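Local atomic coordinates of apoptosis regulator CED-9 (Caenorhabditis elegans, PDB entry 1OHU), a protein that blocks programmed cell death by sequestering the caspase activator CED-4, which it releases when EGL-1 binds. Residues P98-G106 and R152-L160. The protein carries 3 engineered substitutions. Numbering follows the deposited sequence.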
ATOM      1  N   PRO A  98     -14.362   7.512   2.690  1.00 67.64           N
ATOM      2  CA  PRO A  98     -14.362   6.256   1.933  1.00 65.94           C
ATOM      3  C   PRO A  98     -13.015   5.536   1.998  1.00 63.81           C
ATOM      4  O   PRO A  98     -12.068   5.907   1.307  1.00 63.66           O
ATOM      5  CB  PRO A  98     -14.710   6.712   0.518  1.00 67.17           C
ATOM      6  CG  PRO A  98     -14.046   8.059   0.442  1.00 68.88           C
ATOM      7  CD  PRO A  98     -14.401   8.675   1.785  1.00 69.01           C
HETATM    8  N   MSE A  99     -12.933   4.508   2.837  1.00 61.54           N
HETATM    9  CA  MSE A  99     -11.697   3.743   2.975  1.00 58.44           C
HETATM   10  C   MSE A  99     -11.983   2.269   3.214  1.00 57.12           C
HETATM   11  O   MSE A  99     -11.769   1.756   4.311  1.00 57.37           O
HETATM   12  CB  MSE A  99     -10.844   4.301   4.123  1.00 57.78           C
HETATM   13  CG  MSE A  99      -9.489   3.608   4.305  1.00 55.07           C
HETATM   14 SE   MSE A  99      -8.417   3.508   2.680  1.00 52.03          SE
HETATM   15  CE  MSE A  99      -7.843   5.352   2.585  1.00 50.33           C
ATOM     16  N   SER A 100     -12.475   1.595   2.180  1.00 55.64           N
ATOM     17  CA  SER A 100     -12.778   0.176   2.270  1.00 54.47           C
ATOM     18  C   SER A 100     -11.472  -0.602   2.202  1.00 54.65           C
ATOM     19  O   SER A 100     -10.422  -0.036   1.890  1.00 55.59           O
ATOM     20  CB  SER A 100     -13.684  -0.248   1.113  1.00 54.08           C
ATOM     21  OG  SER A 100     -13.018  -0.135  -0.134  1.00 51.54           O
ATOM     22  N   TYR A 101     -11.534  -1.897   2.494  1.00 53.84           N
ATOM     23  CA  TYR A 101     -10.346  -2.743   2.450  1.00 52.71           C
ATOM     24  C   TYR A 101      -9.794  -2.761   1.029  1.00 50.87           C
ATOM     25  O   TYR A 101      -8.585  -2.843   0.821  1.00 50.22           O
ATOM     26  CB  TYR A 101     -10.698  -4.165   2.891  1.00 54.56           C
ATOM     27  CG  TYR A 101     -11.276  -4.243   4.286  1.00 57.31           C
ATOM     28  CD1 TYR A 101     -10.527  -3.848   5.396  1.00 59.31           C
ATOM     29  CD2 TYR A 101     -12.574  -4.702   4.498  1.00 58.81           C
ATOM     30  CE1 TYR A 101     -11.059  -3.910   6.686  1.00 60.89           C
ATOM     31  CE2 TYR A 101     -13.118  -4.768   5.781  1.00 60.28           C
ATOM     32  CZ  TYR A 101     -12.355  -4.371   6.870  1.00 61.51           C
ATOM     33  OH  TYR A 101     -12.891  -4.434   8.138  1.00 61.84           O
ATOM     34  N   GLY A 102     -10.691  -2.680   0.053  1.00 48.90           N
ATOM     35  CA  GLY A 102     -10.278  -2.683  -1.336  1.00 46.88           C
ATOM     36  C   GLY A 102      -9.462  -1.456  -1.687  1.00 45.43           C
ATOM     37  O   GLY A 102      -8.436  -1.561  -2.353  1.00 45.48           O
ATOM     38  N   ARG A 103      -9.917  -0.289  -1.244  1.00 44.88           N
ATOM     39  CA  ARG A 103      -9.204   0.948  -1.524  1.00 44.41           C
ATOM     40  C   ARG A 103      -7.915   0.964  -0.701  1.00 43.74           C
ATOM     41  O   ARG A 103      -6.876   1.442  -1.161  1.00 42.73           O
ATOM     42  CB  ARG A 103     -10.068   2.165  -1.167  1.00 45.73           C
ATOM     43  CG  ARG A 103      -9.565   3.470  -1.778  1.00 47.74           C
ATOM     44  CD  ARG A 103     -10.324   4.688  -1.271  1.00 49.64           C
ATOM     45  NE  ARG A 103      -9.967   5.889  -2.028  1.00 53.14           N
ATOM     46  CZ  ARG A 103     -10.330   7.129  -1.706  1.00 54.30           C
ATOM     47  NH1 ARG A 103     -11.068   7.355  -0.624  1.00 53.90           N
ATOM     48  NH2 ARG A 103      -9.961   8.148  -2.474  1.00 54.97           N
ATOM     49  N   LEU A 104      -7.994   0.431   0.514  1.00 41.56           N
ATOM     50  CA  LEU A 104      -6.846   0.376   1.408  1.00 39.92           C
ATOM     51  C   LEU A 104      -5.714  -0.414   0.763  1.00 40.76           C
ATOM     52  O   LEU A 104      -4.602   0.085   0.594  1.00 40.27           O
ATOM     53  CB  LEU A 104      -7.252  -0.288   2.725  1.00 40.44           C
ATOM     54  CG  LEU A 104      -6.151  -0.619   3.734  1.00 40.16           C
ATOM     55  CD1 LEU A 104      -5.448   0.647   4.180  1.00 39.72           C
ATOM     56  CD2 LEU A 104      -6.767  -1.338   4.923  1.00 40.55           C
ATOM     57  N   ILE A 105      -6.024  -1.654   0.405  1.00 40.28           N
ATOM     58  CA  ILE A 105      -5.085  -2.567  -0.228  1.00 37.99           C
ATOM     59  C   ILE A 105      -4.548  -1.996  -1.535  1.00 36.37           C
ATOM     60  O   ILE A 105      -3.360  -2.102  -1.828  1.00 37.92           O
ATOM     61  CB  ILE A 105      -5.783  -3.916  -0.514  1.00 37.61           C
ATOM     62  CG1 ILE A 105      -6.206  -4.559   0.808  1.00 37.64           C
ATOM     63  CG2 ILE A 105      -4.870  -4.834  -1.313  1.00 36.95           C
ATOM     64  CD1 ILE A 105      -7.063  -5.789   0.637  1.00 39.65           C
ATOM     65  N   GLY A 106      -5.436  -1.395  -2.317  1.00 35.28           N
ATOM     66  CA  GLY A 106      -5.039  -0.826  -3.591  1.00 33.36           C
ATOM     67  C   GLY A 106      -4.073   0.325  -3.437  1.00 32.37           C
ATOM     68  O   GLY A 106      -3.123   0.448  -4.210  1.00 31.86           O
ATOM     69  N   ARG A 152     -15.730  -1.211   9.903  1.00 63.33           N
ATOM     70  CA  ARG A 152     -14.570  -2.024   9.543  1.00 61.16           C
ATOM     71  C   ARG A 152     -13.479  -1.937  10.607  1.00 60.36           C
ATOM     72  O   ARG A 152     -13.515  -1.073  11.486  1.00 59.75           O
ATOM     73  CB  ARG A 152     -14.001  -1.619   8.173  1.00 60.06           C
ATOM     74  CG  ARG A 152     -14.671  -0.431   7.508  1.00 58.59           C
ATOM     75  CD  ARG A 152     -14.934  -0.718   6.037  1.00 56.52           C
ATOM     76  NE  ARG A 152     -15.401   0.467   5.325  1.00 57.02           N
ATOM     77  CZ  ARG A 152     -15.996   0.442   4.135  1.00 57.63           C
ATOM     78  NH1 ARG A 152     -16.206  -0.717   3.519  1.00 56.36           N
ATOM     79  NH2 ARG A 152     -16.373   1.579   3.556  1.00 56.95           N
ATOM     80  N   SER A 153     -12.518  -2.852  10.528  1.00 59.01           N
ATOM     81  CA  SER A 153     -11.415  -2.899  11.474  1.00 57.68           C
ATOM     82  C   SER A 153     -10.341  -3.833  10.931  1.00 57.71           C
ATOM     83  O   SER A 153     -10.520  -4.447   9.878  1.00 57.18           O
ATOM     84  CB  SER A 153     -11.905  -3.408  12.835  1.00 57.50           C
ATOM     85  OG  SER A 153     -12.394  -4.736  12.744  1.00 56.82           O
ATOM     86  N   TRP A 154      -9.225  -3.936  11.646  1.00 57.10           N
ATOM     87  CA  TRP A 154      -8.135  -4.804  11.223  1.00 57.16           C
ATOM     88  C   TRP A 154      -8.454  -6.275  11.454  1.00 58.44           C
ATOM     89  O   TRP A 154      -7.963  -7.142  10.731  1.00 59.45           O
ATOM     90  CB  TRP A 154      -6.842  -4.429  11.951  1.00 55.39           C
ATOM     91  CG  TRP A 154      -6.205  -3.182  11.413  1.00 54.19           C
ATOM     92  CD1 TRP A 154      -6.052  -1.993  12.063  1.00 52.90           C
ATOM     93  CD2 TRP A 154      -5.656  -2.996  10.101  1.00 53.13           C
ATOM     94  NE1 TRP A 154      -5.443  -1.076  11.238  1.00 53.02           N
ATOM     95  CE2 TRP A 154      -5.188  -1.666  10.028  1.00 52.71           C
ATOM     96  CE3 TRP A 154      -5.514  -3.826   8.978  1.00 52.81           C
ATOM     97  CZ2 TRP A 154      -4.588  -1.143   8.874  1.00 52.33           C
ATOM     98  CZ3 TRP A 154      -4.916  -3.303   7.829  1.00 51.05           C
ATOM     99  CH2 TRP A 154      -4.462  -1.975   7.789  1.00 51.30           C
ATOM    100  N   ASP A 155      -9.271  -6.556  12.465  1.00 60.06           N
ATOM    101  CA  ASP A 155      -9.657  -7.926  12.778  1.00 61.82           C
ATOM    102  C   ASP A 155     -10.553  -8.414  11.656  1.00 61.66           C
ATOM    103  O   ASP A 155     -10.356  -9.497  11.102  1.00 61.26           O
ATOM    104  CB  ASP A 155     -10.412  -7.961  14.103  1.00 65.13           C
ATOM    105  CG  ASP A 155      -9.615  -7.345  15.234  1.00 69.11           C
ATOM    106  OD1 ASP A 155      -8.592  -7.945  15.636  1.00 71.58           O
ATOM    107  OD2 ASP A 155     -10.003  -6.255  15.713  1.00 70.58           O
ATOM    108  N   ASP A 156     -11.541  -7.594  11.321  1.00 62.19           N
ATOM    109  CA  ASP A 156     -12.471  -7.905  10.247  1.00 62.67           C
ATOM    110  C   ASP A 156     -11.645  -8.057   8.966  1.00 62.03           C
ATOM    111  O   ASP A 156     -11.988  -8.833   8.073  1.00 62.14           O
ATOM    112  CB  ASP A 156     -13.479  -6.764  10.104  1.00 64.08           C
ATOM    113  CG  ASP A 156     -14.715  -7.171   9.341  1.00 66.09           C
ATOM    114  OD1 ASP A 156     -14.598  -7.528   8.151  1.00 66.62           O
ATOM    115  OD2 ASP A 156     -15.810  -7.134   9.939  1.00 68.79           O
ATOM    116  N   PHE A 157     -10.545  -7.310   8.901  1.00 60.28           N
ATOM    117  CA  PHE A 157      -9.635  -7.332   7.759  1.00 57.81           C
ATOM    118  C   PHE A 157      -9.004  -8.709   7.588  1.00 55.61           C
ATOM    119  O   PHE A 157      -9.030  -9.282   6.497  1.00 53.96           O
ATOM    120  CB  PHE A 157      -8.531  -6.282   7.955  1.00 58.87           C
ATOM    121  CG  PHE A 157      -7.393  -6.390   6.971  1.00 58.73           C
ATOM    122  CD1 PHE A 157      -7.544  -5.968   5.655  1.00 59.05           C
ATOM    123  CD2 PHE A 157      -6.164  -6.911   7.368  1.00 58.04           C
ATOM    124  CE1 PHE A 157      -6.485  -6.063   4.748  1.00 58.50           C
ATOM    125  CE2 PHE A 157      -5.102  -7.010   6.471  1.00 58.31           C
ATOM    126  CZ  PHE A 157      -5.264  -6.585   5.159  1.00 58.31           C
HETATM  127  N   MSE A 158      -8.437  -9.232   8.670  1.00 53.50           N
HETATM  128  CA  MSE A 158      -7.790 -10.535   8.637  1.00 53.88           C
HETATM  129  C   MSE A 158      -8.734 -11.653   8.216  1.00 53.99           C
HETATM  130  O   MSE A 158      -8.347 -12.557   7.471  1.00 53.01           O
HETATM  131  CB  MSE A 158      -7.182 -10.852  10.004  1.00 53.96           C
HETATM  132  CG  MSE A 158      -6.024  -9.943  10.383  1.00 54.13           C
HETATM  133 SE   MSE A 158      -4.569 -10.017   9.104  1.00 54.63          SE
HETATM  134  CE  MSE A 158      -3.450 -11.365   9.927  1.00 49.90           C
ATOM    135  N   THR A 159      -9.971 -11.593   8.694  1.00 54.27           N
ATOM    136  CA  THR A 159     -10.959 -12.609   8.352  1.00 55.82           C
ATOM    137  C   THR A 159     -11.183 -12.630   6.844  1.00 55.90           C
ATOM    138  O   THR A 159     -11.065 -13.675   6.203  1.00 57.76           O
ATOM    139  CB  THR A 159     -12.301 -12.343   9.057  1.00 56.38           C
ATOM    140  OG1 THR A 159     -12.110 -12.394  10.477  1.00 55.25           O
ATOM    141  CG2 THR A 159     -13.339 -13.385   8.642  1.00 55.83           C
ATOM    142  N   LEU A 160     -11.506 -11.471   6.280  1.00 55.35           N
ATOM    143  CA  LEU A 160     -11.723 -11.363   4.844  1.00 55.04           C
ATOM    144  C   LEU A 160     -10.441 -11.683   4.085  1.00 54.52           C
ATOM    145  O   LEU A 160     -10.478 -12.292   3.016  1.00 54.71           O
ATOM    146  CB  LEU A 160     -12.207  -9.953   4.481  1.00 55.56           C
ATOM    147  CG  LEU A 160     -13.674  -9.600   4.765  1.00 55.68           C
ATOM    148  CD1 LEU A 160     -13.998  -9.821   6.230  1.00 56.26           C
ATOM    149  CD2 LEU A 160     -13.933  -8.152   4.373  1.00 54.26           C
TER
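Y101 reaches from the first turn of helix 101-118 to the start of helix 154-172. Its OH accepts a nearly straight hydrogen bond from S153 N (2.9 Å). With CG beside the backbone N (chi1 -59°), the ring extends between R152 on one side and D156, F157 and L160 on the other. F157 CD1 meets Y101 CD1 at 3.7 Å, the two ring planes 44° apart. L160 CD2 touches the CD2 side of the ring (Y101 CD2 3.7 Å). R152 runs past Y101 in the opposite direction, and one face of its guanidinium lies over S100 CA (3.7 Å). R152 NE is buried here without a partner. The contact joins the regions assigned as BH1 and BH2 in the all-helical Bcl-2 fold, and the segments 101-106 and 154-160 cross at -84°. Deeper in, L104 CD2 packs on W154 CH2 (3.7 Å), and I105 CD1 approaches the edge of F157. W154 CZ3 sits over a face of F157, while the indole itself stacks with F16. Both helix starts are capped by serine: S100 OG accepts from R103 N, and S153 OG accepts weakly from D156 N. R103 NH1 also donates to P98 O (2.6 Å), which lies in the guanidinium plane.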